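Arf-GAP with coiled-coil, ANK repeat and PH domain-containing protein 2 (Homo sapiens, PDB 6IF3) acts as a GTPase-activating protein for the small GTPase ARF6 and uses its ankyrin repeats, the part modelled in this chain, to interact with RAB35. Local coordinates at residues Q155-F158 against R159-S162. Sequence-based numbering, arbitrary orientation.
Sequences QDIF and RDFS
D156 sits at the N-cap of the short helix 157-161 and turns its carboxylate forward over the first turn, where OD1 of D156 accepts from the backbone N of R159 at 3.1 Å, met from above the carboxylate plane. With CG anti to its own backbone N (chi1 -174°), D156 brings that CG within 3.6 Å of CB of R159. The R159 side chain crosses it at about a right angle and runs out extended, and NE of R159 stays 5.7 Å from OD2 of D156, with no salt bridge between them. The backbone O of D156 takes the N-H of D160 almost straight on, at 3.2 Å and 162°. On another side of the turn, CD1 of F158 meets the edge of the F161 ring at CD2, 4.3 Å away. A water bonds both OD2 of D160 and OE1 of Q155, tying the residue before the cap to the first turn, while OD1 of D160 pairs with a basic and a polar side chain of another protein's chain. An alanine in place of D160 would probably leave both those groups without their mate and the water without one of its two acceptors. On the inward side of the helix, I157 packs on L98 of helix 91-99 and L132 of helix 124-141, and F161 rests on T91 and C95, laying this turn against the last ankyrin repeats.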
ATOM      1  N   GLN A 155      -4.568  -9.822   1.736  1.00 23.64           N
ATOM      2  CA  GLN A 155      -5.092  -8.540   2.194  1.00 23.08           C
ATOM      3  C   GLN A 155      -6.525  -8.344   1.746  1.00 21.23           C
ATOM      4  O   GLN A 155      -6.828  -8.471   0.574  1.00 21.27           O
ATOM      5  CB  GLN A 155      -4.254  -7.363   1.668  1.00 23.08           C
ATOM      6  CG  GLN A 155      -2.787  -7.437   1.978  1.00 28.86           C
ATOM      7  CD  GLN A 155      -2.532  -7.611   3.447  1.00 30.73           C
ATOM      8  OE1 GLN A 155      -3.142  -6.932   4.282  1.00 25.67           O
ATOM      9  NE2 GLN A 155      -1.680  -8.570   3.781  1.00 32.34           N
ATOM     10  N   ASP A 156      -7.406  -8.032   2.693  1.00 19.97           N
ATOM     11  CA  ASP A 156      -8.809  -7.739   2.399  1.00 18.84           C
ATOM     12  C   ASP A 156      -8.927  -6.264   1.982  1.00 20.21           C
ATOM     13  O   ASP A 156      -9.134  -5.388   2.842  1.00 20.45           O
ATOM     14  CB  ASP A 156      -9.638  -8.036   3.647  1.00 20.18           C
ATOM     15  CG  ASP A 156     -11.148  -7.905   3.435  1.00 19.67           C
ATOM     16  OD1 ASP A 156     -11.593  -7.314   2.418  1.00 19.05           O
ATOM     17  OD2 ASP A 156     -11.897  -8.416   4.313  1.00 22.40           O
ATOM     18  N   ILE A 157      -8.785  -5.946   0.696  1.00 18.57           N
ATOM     19  CA  ILE A 157      -8.691  -4.522   0.360  1.00 18.76           C
ATOM     20  C   ILE A 157     -10.080  -3.873   0.448  1.00 19.76           C
ATOM     21  O   ILE A 157     -10.173  -2.641   0.561  1.00 18.30           O
ATOM     22  CB  ILE A 157      -8.043  -4.274  -1.006  1.00 20.92           C
ATOM     23  CG1 ILE A 157      -8.871  -4.904  -2.121  1.00 18.99           C
ATOM     24  CG2 ILE A 157      -6.590  -4.816  -1.019  1.00 21.02           C
ATOM     25  CD1 ILE A 157      -8.440  -4.420  -3.518  1.00 23.02           C
ATOM     26  N   PHE A 158     -11.154  -4.673   0.393  1.00 18.04           N
ATOM     27  CA  PHE A 158     -12.469  -4.073   0.644  1.00 16.38           C
ATOM     28  C   PHE A 158     -12.536  -3.511   2.055  1.00 17.51           C
ATOM     29  O   PHE A 158     -13.077  -2.418   2.286  1.00 17.64           O
ATOM     30  CB  PHE A 158     -13.612  -5.061   0.452  1.00 19.96           C
ATOM     31  CG  PHE A 158     -14.933  -4.518   0.935  1.00 20.36           C
ATOM     32  CD1 PHE A 158     -15.617  -3.563   0.190  1.00 18.34           C
ATOM     33  CD2 PHE A 158     -15.461  -4.918   2.168  1.00 20.42           C
ATOM     34  CE1 PHE A 158     -16.836  -3.042   0.661  1.00 21.97           C
ATOM     35  CE2 PHE A 158     -16.661  -4.398   2.643  1.00 22.32           C
ATOM     36  CZ  PHE A 158     -17.354  -3.448   1.883  1.00 26.04           C
ATOM     37  N   ARG A 159     -12.043  -4.287   3.017  1.00 18.99           N
ATOM     38  CA  ARG A 159     -12.044  -3.827   4.392  1.00 19.16           C
ATOM     39  C   ARG A 159     -11.250  -2.532   4.507  1.00 18.19           C
ATOM     40  O   ARG A 159     -11.672  -1.586   5.191  1.00 19.21           O
ATOM     41  CB  ARG A 159     -11.443  -4.884   5.326  1.00 18.66           C
ATOM     42  CG  ARG A 159     -11.625  -4.505   6.815  1.00 19.74           C
ATOM     43  CD  ARG A 159     -11.037  -5.551   7.708  1.00 21.55           C
ATOM     44  NE  ARG A 159     -11.413  -5.350   9.102  1.00 22.53           N
ATOM     45  CZ  ARG A 159     -11.096  -6.195  10.076  1.00 24.34           C
ATOM     46  NH1 ARG A 159     -10.380  -7.280   9.777  1.00 25.03           N
ATOM     47  NH2 ARG A 159     -11.508  -5.981  11.326  1.00 25.82           N
ATOM     48  N   ASP A 160     -10.107  -2.483   3.835  1.00 17.03           N
ATOM     49  CA  ASP A 160      -9.290  -1.255   3.827  1.00 20.54           C
ATOM     50  C   ASP A 160      -9.992  -0.080   3.127  1.00 19.96           C
ATOM     51  O   ASP A 160      -9.798   1.081   3.539  1.00 26.65           O
ATOM     52  CB  ASP A 160      -7.960  -1.516   3.143  1.00 20.09           C
ATOM     53  CG  ASP A 160      -7.173  -2.593   3.844  1.00 24.27           C
ATOM     54  OD1 ASP A 160      -7.221  -2.624   5.081  1.00 25.00           O
ATOM     55  OD2 ASP A 160      -6.529  -3.412   3.172  1.00 25.56           O
ATOM     56  N   PHE A 161     -10.780  -0.379   2.101  1.00 18.76           N
ATOM     57  CA  PHE A 161     -11.529   0.630   1.377  1.00 16.93           C
ATOM     58  C   PHE A 161     -12.705   1.151   2.230  1.00 20.39           C
ATOM     59  O   PHE A 161     -13.111   2.332   2.103  1.00 19.11           O
ATOM     60  CB  PHE A 161     -12.060   0.060   0.027  1.00 16.74           C
ATOM     61  CG  PHE A 161     -13.134   0.904  -0.570  1.00 18.26           C
ATOM     62  CD1 PHE A 161     -12.842   2.182  -1.018  1.00 18.54           C
ATOM     63  CD2 PHE A 161     -14.470   0.463  -0.589  1.00 20.01           C
ATOM     64  CE1 PHE A 161     -13.844   3.027  -1.488  1.00 20.72           C
ATOM     65  CE2 PHE A 161     -15.466   1.300  -1.058  1.00 20.92           C
ATOM     66  CZ  PHE A 161     -15.147   2.569  -1.523  1.00 20.97           C
ATOM     67  N   SER A 162     -13.272   0.283   3.072  1.00 26.14           N
ATOM     68  CA  SER A 162     -14.579   0.547   3.677  1.00 29.85           C
ATOM     69  C   SER A 162     -14.655   1.854   4.487  1.00 31.91           C
ATOM     70  O   SER A 162     -15.735   2.409   4.628  1.00 35.73           O
ATOM     71  CB  SER A 162     -15.037  -0.636   4.566  1.00 30.95           C
ATOM     72  OG  SER A 162     -14.262  -0.801   5.755  1.00 29.34           O
TER
HETATM   73  O   HOH W   1      -4.956  -4.949   4.427  1.00 25.36           O